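Local coordinates for protein putative esterase (Bacteroides intestinalis DSM 17393, PDB 5VOL) that works as a ferulic acid esterase of carbohydrate esterase family 1, probably releasing feruloyl groups from arabinoxylan in synergy with xylanases, at residues Lys34-Asn39 and Glu81-Thr86; His51-Thr56 and Ser181-Leu186. All blocks are in the same frame, centred on the assembly; numbering follows the deposited sequence.

Interaction 1. Residues Lys34-Asn39 and Glu81-Thr86; sequences KSFEQN and EMIIVT
Glu-81 swings its CG anti to its own carbonyl carbon (chi1 -69°), and its chain then runs on extended, bringing the carboxylate up to Ser-35. The hydroxyl of Ser-35 lies between its backbone N and carbonyl carbon (chi1 68°) and faces that carboxylate. Ser-35 OG donates to Glu-81 OE1 at 2.6 Å. The oxygen is met on its syn side, 24° out of the carboxylate plane. The second oxygen turns to the backbone. Ser-35 N reaches Glu-81 OE2 at 3.4 Å, a weak bond. A water bridges the two segments on this side: it accepts from Lys-34 N at 2.8 Å and donates to Glu-81 OE2 at 3.0 Å. The carboxylate thus holds the first residues of the turn by side chain, amide and water together. Past it, Ser-35 O accepts from both Gln-38 N and Asn-39 N, which closes the turn on itself. A small apolar contact lies beside the polar one. There Phe-36 CE2 meets Ile-83 CD1 at 4.3 Å, with the methyl oblique to the ring. Arg-125 makes a cation-pi contact with the same ring. The contact ties the loop that leaves strand 24-32 to the start of strand 83-87, its antiparallel neighbour in the sheet. Lys-42 forms a salt bridge with Glu-81 OE1, and Tyr-44 OH is bonded to Ser-35 OG. With this lysine and these donors around it, the carboxylate is likely to stay ionised, so the join is probably a charge-assisted set of hydrogen bonds beside a small apolar contact.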
ATOM      1  N   LYS C  34       6.246   3.894 -25.295  1.00 28.43           N
ATOM      2  CA  LYS C  34       7.649   4.037 -25.660  1.00 28.78           C
ATOM      3  C   LYS C  34       7.983   3.334 -26.980  1.00 29.02           C
ATOM      4  O   LYS C  34       8.845   3.793 -27.732  1.00 32.88           O
ATOM      5  CB  LYS C  34       8.543   3.490 -24.533  1.00 30.51           C
ATOM      6  CG  LYS C  34      10.018   3.531 -24.844  1.00 37.00           C
ATOM      7  CD  LYS C  34      10.849   2.757 -23.801  1.00 42.65           C
ATOM      8  CE  LYS C  34      11.311   3.655 -22.666  1.00 45.00           C
ATOM      9  NZ  LYS C  34      12.282   2.947 -21.771  1.00 56.43           N
ATOM     10  N   SER C  35       7.298   2.228 -27.255  1.00 26.07           N
ATOM     11  CA  SER C  35       7.534   1.453 -28.475  1.00 33.20           C
ATOM     12  C   SER C  35       6.817   1.996 -29.717  1.00 37.36           C
ATOM     13  O   SER C  35       6.946   1.432 -30.804  1.00 34.49           O
ATOM     14  CB  SER C  35       7.101   0.007 -28.266  1.00 32.21           C
ATOM     15  OG  SER C  35       5.691  -0.083 -28.127  1.00 29.17           O
ATOM     16  N   PHE C  36       6.056   3.077 -29.564  1.00 31.94           N
ATOM     17  CA  PHE C  36       5.175   3.504 -30.653  1.00 33.75           C
ATOM     18  C   PHE C  36       5.968   3.854 -31.916  1.00 32.60           C
ATOM     19  O   PHE C  36       5.615   3.418 -33.004  1.00 35.20           O
ATOM     20  CB  PHE C  36       4.305   4.688 -30.215  1.00 29.96           C
ATOM     21  CG  PHE C  36       3.206   5.034 -31.194  1.00 25.35           C
ATOM     22  CD1 PHE C  36       3.388   6.029 -32.129  1.00 29.42           C
ATOM     23  CD2 PHE C  36       2.001   4.359 -31.170  1.00 26.02           C
ATOM     24  CE1 PHE C  36       2.374   6.358 -33.035  1.00 30.45           C
ATOM     25  CE2 PHE C  36       0.987   4.674 -32.061  1.00 28.04           C
ATOM     26  CZ  PHE C  36       1.177   5.676 -32.998  1.00 27.43           C
ATOM     27  N   GLU C  37       7.050   4.611 -31.758  1.00 38.34           N
ATOM     28  CA  GLU C  37       7.898   5.012 -32.880  1.00 39.04           C
ATOM     29  C   GLU C  37       8.892   3.925 -33.283  1.00 47.99           C
ATOM     30  O   GLU C  37       9.513   3.997 -34.340  1.00 46.82           O
ATOM     31  CB  GLU C  37       8.674   6.282 -32.532  1.00 38.75           C
ATOM     32  CG  GLU C  37       7.809   7.484 -32.204  1.00 45.51           C
ATOM     33  CD  GLU C  37       6.990   7.943 -33.383  1.00 51.68           C
ATOM     34  OE1 GLU C  37       7.110   7.327 -34.467  1.00 51.28           O
ATOM     35  OE2 GLU C  37       6.226   8.924 -33.225  1.00 64.11           O
ATOM     36  N   GLN C  38       9.041   2.926 -32.425  1.00 44.92           N
ATOM     37  CA  GLN C  38      10.088   1.927 -32.576  1.00 46.31           C
ATOM     38  C   GLN C  38       9.595   0.690 -33.317  1.00 48.32           C
ATOM     39  O   GLN C  38      10.274   0.173 -34.198  1.00 56.57           O
ATOM     40  CB  GLN C  38      10.626   1.549 -31.199  1.00 48.51           C
ATOM     41  CG  GLN C  38      11.418   0.276 -31.159  1.00 54.28           C
ATOM     42  CD  GLN C  38      11.772  -0.112 -29.746  1.00 59.09           C
ATOM     43  OE1 GLN C  38      10.928  -0.609 -28.996  1.00 57.95           O
ATOM     44  NE2 GLN C  38      13.024   0.126 -29.364  1.00 61.65           N
ATOM     45  N   ASN C  39       8.412   0.215 -32.951  1.00 46.47           N
ATOM     46  CA  ASN C  39       7.797  -0.905 -33.640  1.00 43.40           C
ATOM     47  C   ASN C  39       6.535  -0.443 -34.353  1.00 47.77           C
ATOM     48  O   ASN C  39       5.423  -0.630 -33.856  1.00 45.49           O
ATOM     49  CB  ASN C  39       7.478  -2.031 -32.663  1.00 42.51           C
ATOM     50  CG  ASN C  39       7.112  -3.324 -33.366  1.00 55.21           C
ATOM     51  OD1 ASN C  39       6.675  -3.319 -34.522  1.00 54.84           O
ATOM     52  ND2 ASN C  39       7.292  -4.444 -32.672  1.00 59.22           N
ATOM     53  N   GLU C  81       1.684  -1.955 -22.290  1.00 24.62           N
ATOM     54  CA  GLU C  81       1.647  -0.761 -23.114  1.00 27.61           C
ATOM     55  C   GLU C  81       0.241  -0.617 -23.703  1.00 24.20           C
ATOM     56  O   GLU C  81      -0.380  -1.591 -24.117  1.00 24.85           O
ATOM     57  CB  GLU C  81       2.692  -0.818 -24.216  1.00 28.88           C
ATOM     58  CG  GLU C  81       4.117  -0.727 -23.733  1.00 28.22           C
ATOM     59  CD  GLU C  81       5.065  -0.524 -24.890  1.00 28.98           C
ATOM     60  OE1 GLU C  81       4.881  -1.212 -25.910  1.00 33.89           O
ATOM     61  OE2 GLU C  81       5.963   0.333 -24.804  1.00 30.05           O
ATOM     62  N   MET C  82      -0.276   0.601 -23.697  1.00 24.18           N
ATOM     63  CA  MET C  82      -1.621   0.851 -24.193  1.00 23.21           C
ATOM     64  C   MET C  82      -1.731   2.306 -24.619  1.00 24.19           C
ATOM     65  O   MET C  82      -1.005   3.164 -24.115  1.00 22.05           O
ATOM     66  CB  MET C  82      -2.680   0.536 -23.124  1.00 21.89           C
ATOM     67  CG  MET C  82      -2.756   1.566 -21.956  1.00 23.11           C
ATOM     68  SD  MET C  82      -3.901   1.071 -20.636  1.00 23.34           S
ATOM     69  CE  MET C  82      -2.794   0.095 -19.581  1.00 21.43           C
ATOM     70  N   ILE C  83      -2.628   2.567 -25.561  1.00 23.60           N
ATOM     71  CA  ILE C  83      -2.994   3.936 -25.924  1.00 21.83           C
ATOM     72  C   ILE C  83      -3.934   4.466 -24.843  1.00 19.27           C
ATOM     73  O   ILE C  83      -4.884   3.780 -24.444  1.00 21.00           O
ATOM     74  CB  ILE C  83      -3.692   4.001 -27.321  1.00 21.96           C
ATOM     75  CG1 ILE C  83      -2.834   3.316 -28.394  1.00 23.64           C
ATOM     76  CG2 ILE C  83      -4.019   5.439 -27.704  1.00 23.81           C
ATOM     77  CD1 ILE C  83      -1.478   3.959 -28.618  1.00 23.80           C
ATOM     78  N   ILE C  84      -3.661   5.666 -24.343  1.00 17.37           N
ATOM     79  CA  ILE C  84      -4.564   6.290 -23.395  1.00 20.85           C
ATOM     80  C   ILE C  84      -5.003   7.641 -23.976  1.00 22.51           C
ATOM     81  O   ILE C  84      -4.173   8.434 -24.424  1.00 22.24           O
ATOM     82  CB  ILE C  84      -3.918   6.487 -22.007  1.00 15.59           C
ATOM     83  CG1 ILE C  84      -3.360   5.163 -21.480  1.00 16.20           C
ATOM     84  CG2 ILE C  84      -4.954   6.983 -20.991  1.00 16.30           C
ATOM     85  CD1 ILE C  84      -2.552   5.347 -20.213  1.00 15.31           C
ATOM     86  N   VAL C  85      -6.301   7.909 -23.975  1.00 21.46           N
ATOM     87  CA  VAL C  85      -6.756   9.148 -24.617  1.00 18.86           C
ATOM     88  C   VAL C  85      -7.869   9.836 -23.841  1.00 20.42           C
ATOM     89  O   VAL C  85      -8.780   9.193 -23.313  1.00 18.04           O
ATOM     90  CB  VAL C  85      -7.226   8.874 -26.061  1.00 24.25           C
ATOM     91  CG1 VAL C  85      -8.384   7.933 -26.038  1.00 27.34           C
ATOM     92  CG2 VAL C  85      -7.606  10.184 -26.789  1.00 24.90           C
ATOM     93  N   THR C  86      -7.767  11.163 -23.782  1.00 19.25           N
ATOM     94  CA  THR C  86      -8.732  12.005 -23.096  1.00 20.39           C
ATOM     95  C   THR C  86      -9.251  13.046 -24.095  1.00 20.87           C
ATOM     96  O   THR C  86      -8.480  13.899 -24.540  1.00 19.65           O
ATOM     97  CB  THR C  86      -8.098  12.719 -21.890  1.00 21.36           C
ATOM     98  OG1 THR C  86      -7.552  11.748 -20.976  1.00 22.12           O
ATOM     99  CG2 THR C  86      -9.141  13.606 -21.168  1.00 19.19           C
TER
HETATM  100  O   HOH W   1       5.403   2.586 -22.922  1.00 30.20           O

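Interaction 2. Residues His51-Thr56 and Ser181-Leu186; sequences HGMWET and SKIAIL. With IPA (isopropyl alcohol), chain T.
Gly-52 O is gripped by two donors, His-51 ND1 at 2.7 Å and Glu-55 N at 3.2 Å, which come from opposite faces of its carbonyl plane. Gly-52 O lies close to the plane of the His-51 ring, so ND1 meets it nearly within that plane. The bond from Glu-55 N closes the type II turn from Gly-52 to Glu-55. Glu-55 folds back over this turn: its OE1 accepts from Gly-52 N at 2.9 Å, the donor standing 38° out of the carboxylate plane. Glu-55 OE2 is bonded to Trp-254 NE1 and takes a weak bond at 3.2 Å from O2 of an isopropanol, probably from the crystallisation liquor. With an alanine here, Gly-52 N and Trp-254 NE1 would probably lose their acceptor, and the turn would be less firmly tied. The turn holds out Met-53, which makes the contact with 181-186. Its CG is anti to the backbone N (chi1 -166°), and the chain stays straight as far as the sulfur. Met-53 SD then rests against Ile-183 CD1 and Leu-186 CD2, each at 4.0 Å. The methionine crosses Ile-183 at about a right angle. These two partners lie one helical turn apart, so the sulfur meets one side of the helix. Ser-181 is the N-cap of that helix, its OG accepting from Ala-184 N at 3.1 Å. The turn follows strand 46-50, where alpha/beta-hydrolases commonly form part of the oxyanion hole, and a probable Ser-His-Asp triad is near Met-53. Met-140, on helix 140-151, touches both Met-53 and Leu-186, so the contact joins the loop after strand 46-50 to helices 140-151 and 182-192.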
ATOM      1  N   HIS C  51     -12.129  13.242 -18.280  1.00 20.67           N
ATOM      2  CA  HIS C  51     -11.969  14.274 -17.250  1.00 21.98           C
ATOM      3  C   HIS C  51     -13.293  14.654 -16.600  1.00 21.82           C
ATOM      4  O   HIS C  51     -14.356  14.196 -17.021  1.00 22.16           O
ATOM      5  CB  HIS C  51     -11.304  15.532 -17.821  1.00 19.77           C
ATOM      6  CG  HIS C  51     -12.123  16.236 -18.858  1.00 21.98           C
ATOM      7  ND1 HIS C  51     -13.286  16.917 -18.557  1.00 21.65           N
ATOM      8  CD2 HIS C  51     -11.946  16.374 -20.196  1.00 19.76           C
ATOM      9  CE1 HIS C  51     -13.791  17.434 -19.662  1.00 23.75           C
ATOM     10  NE2 HIS C  51     -12.993  17.129 -20.670  1.00 22.57           N
ATOM     11  N   GLY C  52     -13.216  15.494 -15.570  1.00 20.90           N
ATOM     12  CA  GLY C  52     -14.391  15.894 -14.818  1.00 20.55           C
ATOM     13  C   GLY C  52     -14.988  17.198 -15.326  1.00 22.97           C
ATOM     14  O   GLY C  52     -14.455  17.813 -16.249  1.00 21.45           O
ATOM     15  N   MET C  53     -16.087  17.618 -14.713  1.00 23.28           N
ATOM     16  CA  MET C  53     -16.713  18.904 -15.054  1.00 26.96           C
ATOM     17  C   MET C  53     -15.738  20.064 -14.818  1.00 27.15           C
ATOM     18  O   MET C  53     -14.885  19.985 -13.930  1.00 26.76           O
ATOM     19  CB  MET C  53     -17.988  19.100 -14.239  1.00 24.16           C
ATOM     20  CG  MET C  53     -18.898  20.231 -14.747  1.00 32.63           C
ATOM     21  SD  MET C  53     -20.415  20.335 -13.772  1.00 34.45           S
ATOM     22  CE  MET C  53     -19.799  21.078 -12.267  1.00 34.62           C
ATOM     23  N   TRP C  54     -15.860  21.115 -15.630  1.00 27.84           N
ATOM     24  CA  TRP C  54     -14.988  22.297 -15.589  1.00 27.17           C
ATOM     25  C   TRP C  54     -13.619  22.067 -16.225  1.00 30.80           C
ATOM     26  O   TRP C  54     -12.941  23.021 -16.606  1.00 31.66           O
ATOM     27  CB  TRP C  54     -14.759  22.777 -14.156  1.00 29.15           C
ATOM     28  CG  TRP C  54     -15.905  23.416 -13.446  1.00 38.07           C
ATOM     29  CD1 TRP C  54     -16.783  22.810 -12.581  1.00 39.28           C
ATOM     30  CD2 TRP C  54     -16.259  24.813 -13.466  1.00 37.28           C
ATOM     31  NE1 TRP C  54     -17.670  23.743 -12.083  1.00 43.03           N
ATOM     32  CE2 TRP C  54     -17.370  24.975 -12.610  1.00 39.84           C
ATOM     33  CE3 TRP C  54     -15.750  25.933 -14.134  1.00 34.71           C
ATOM     34  CZ2 TRP C  54     -17.984  26.219 -12.408  1.00 41.21           C
ATOM     35  CZ3 TRP C  54     -16.358  27.164 -13.932  1.00 38.70           C
ATOM     36  CH2 TRP C  54     -17.464  27.297 -13.077  1.00 39.37           C
ATOM     37  N   GLU C  55     -13.199  20.806 -16.315  1.00 27.24           N
ATOM     38  CA  GLU C  55     -11.868  20.463 -16.817  1.00 24.28           C
ATOM     39  C   GLU C  55     -11.835  20.321 -18.340  1.00 25.14           C
ATOM     40  O   GLU C  55     -12.871  20.243 -18.982  1.00 24.88           O
ATOM     41  CB  GLU C  55     -11.381  19.152 -16.157  1.00 19.87           C
ATOM     42  CG  GLU C  55     -11.202  19.291 -14.645  1.00 23.90           C
ATOM     43  CD  GLU C  55     -10.792  17.994 -13.945  1.00 25.50           C
ATOM     44  OE1 GLU C  55     -10.960  16.890 -14.518  1.00 25.16           O
ATOM     45  OE2 GLU C  55     -10.307  18.089 -12.803  1.00 27.40           O
ATOM     46  N   THR C  56     -10.634  20.291 -18.905  1.00 23.61           N
ATOM     47  CA  THR C  56     -10.463  19.981 -20.312  1.00 22.81           C
ATOM     48  C   THR C  56      -9.452  18.833 -20.484  1.00 26.04           C
ATOM     49  O   THR C  56      -8.920  18.306 -19.498  1.00 23.31           O
ATOM     50  CB  THR C  56     -10.021  21.234 -21.109  1.00 25.32           C
ATOM     51  OG1 THR C  56      -8.807  21.755 -20.570  1.00 25.89           O
ATOM     52  CG2 THR C  56     -11.093  22.326 -21.011  1.00 23.99           C
ATOM     53  N   SER C 181     -29.873  26.900 -20.119  1.00 24.11           N
ATOM     54  CA  SER C 181     -28.439  26.965 -19.833  1.00 24.11           C
ATOM     55  C   SER C 181     -27.782  25.605 -20.064  1.00 25.88           C
ATOM     56  O   SER C 181     -28.408  24.568 -19.870  1.00 23.53           O
ATOM     57  CB  SER C 181     -28.182  27.423 -18.392  1.00 24.67           C
ATOM     58  OG  SER C 181     -28.586  26.436 -17.456  1.00 27.45           O
ATOM     59  N   LYS C 182     -26.519  25.612 -20.464  1.00 23.94           N
ATOM     60  CA  LYS C 182     -25.815  24.357 -20.701  1.00 29.19           C
ATOM     61  C   LYS C 182     -25.707  23.536 -19.412  1.00 25.51           C
ATOM     62  O   LYS C 182     -25.776  22.317 -19.456  1.00 26.23           O
ATOM     63  CB  LYS C 182     -24.432  24.623 -21.297  1.00 27.56           C
ATOM     64  CG  LYS C 182     -24.481  25.287 -22.684  1.00 26.13           C
ATOM     65  CD  LYS C 182     -23.098  25.699 -23.138  1.00 30.34           C
ATOM     66  CE  LYS C 182     -23.157  26.520 -24.431  1.00 38.24           C
ATOM     67  NZ  LYS C 182     -23.804  27.848 -24.196  1.00 47.82           N
ATOM     68  N   ILE C 183     -25.586  24.199 -18.265  1.00 25.52           N
ATOM     69  CA  ILE C 183     -25.447  23.463 -16.999  1.00 26.81           C
ATOM     70  C   ILE C 183     -26.763  22.761 -16.654  1.00 32.22           C
ATOM     71  O   ILE C 183     -26.762  21.594 -16.246  1.00 28.53           O
ATOM     72  CB  ILE C 183     -24.978  24.378 -15.834  1.00 27.94           C
ATOM     73  CG1 ILE C 183     -24.640  23.547 -14.588  1.00 32.63           C
ATOM     74  CG2 ILE C 183     -26.035  25.442 -15.485  1.00 27.22           C
ATOM     75  CD1 ILE C 183     -23.627  22.440 -14.841  1.00 30.56           C
ATOM     76  N   ALA C 184     -27.889  23.436 -16.889  1.00 31.64           N
ATOM     77  CA  ALA C 184     -29.210  22.816 -16.714  1.00 26.92           C
ATOM     78  C   ALA C 184     -29.416  21.652 -17.657  1.00 26.00           C
ATOM     79  O   ALA C 184     -30.043  20.661 -17.300  1.00 29.11           O
ATOM     80  CB  ALA C 184     -30.335  23.847 -16.925  1.00 28.59           C
ATOM     81  N   ILE C 185     -28.917  21.780 -18.878  1.00 22.48           N
ATOM     82  CA  ILE C 185     -29.078  20.728 -19.859  1.00 23.57           C
ATOM     83  C   ILE C 185     -28.266  19.491 -19.414  1.00 28.15           C
ATOM     84  O   ILE C 185     -28.742  18.354 -19.485  1.00 23.98           O
ATOM     85  CB  ILE C 185     -28.641  21.207 -21.254  1.00 23.65           C
ATOM     86  CG1 ILE C 185     -29.563  22.362 -21.720  1.00 30.80           C
ATOM     87  CG2 ILE C 185     -28.693  20.078 -22.236  1.00 23.81           C
ATOM     88  CD1 ILE C 185     -29.178  23.005 -23.051  1.00 26.40           C
ATOM     89  N   LEU C 186     -27.046  19.730 -18.949  1.00 26.06           N
ATOM     90  CA  LEU C 186     -26.204  18.645 -18.429  1.00 24.52           C
ATOM     91  C   LEU C 186     -26.900  17.959 -17.265  1.00 26.28           C
ATOM     92  O   LEU C 186     -26.948  16.730 -17.192  1.00 27.57           O
ATOM     93  CB  LEU C 186     -24.838  19.175 -17.994  1.00 20.99           C
ATOM     94  CG  LEU C 186     -23.985  18.191 -17.177  1.00 26.46           C
ATOM     95  CD1 LEU C 186     -23.742  16.916 -17.983  1.00 23.77           C
ATOM     96  CD2 LEU C 186     -22.677  18.831 -16.730  1.00 22.56           C
TER
HETATM   97  C1  IPA T 304     -14.670  19.358 -10.685  1.00 41.97           C
HETATM   98  C2  IPA T 304     -13.176  19.043 -10.596  1.00 48.27           C
HETATM   99  C3  IPA T 304     -12.614  19.247  -9.186  1.00 48.42           C
HETATM  100  O2  IPA T 304     -12.983  17.706 -11.033  1.00 44.97           O

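Overall arrangement
The centres of interactions 1 and 2 are 30 Å apart, on opposite sides of the chain's centre. Their segments alternate along the chain: 34-39, 51-56, 81-86, then 181-186. The central sheet of this alpha/beta-hydrolase fold links them. Strand 83-87 runs parallel to strand 46-50, and the loop 51-56 follows the latter. The two contacts therefore lie toward opposite ends of adjacent strands. They meet where Thr-86 CG2 packs on His-51 CD2 at 4.1 Å. Interaction 1 fastens the loop 34-39 at the start of strand 83-87. Interaction 2 lies on the side of the probable catalytic triad. Both are away from the calcium site of Asp-221, Asp-222 and Asp-249.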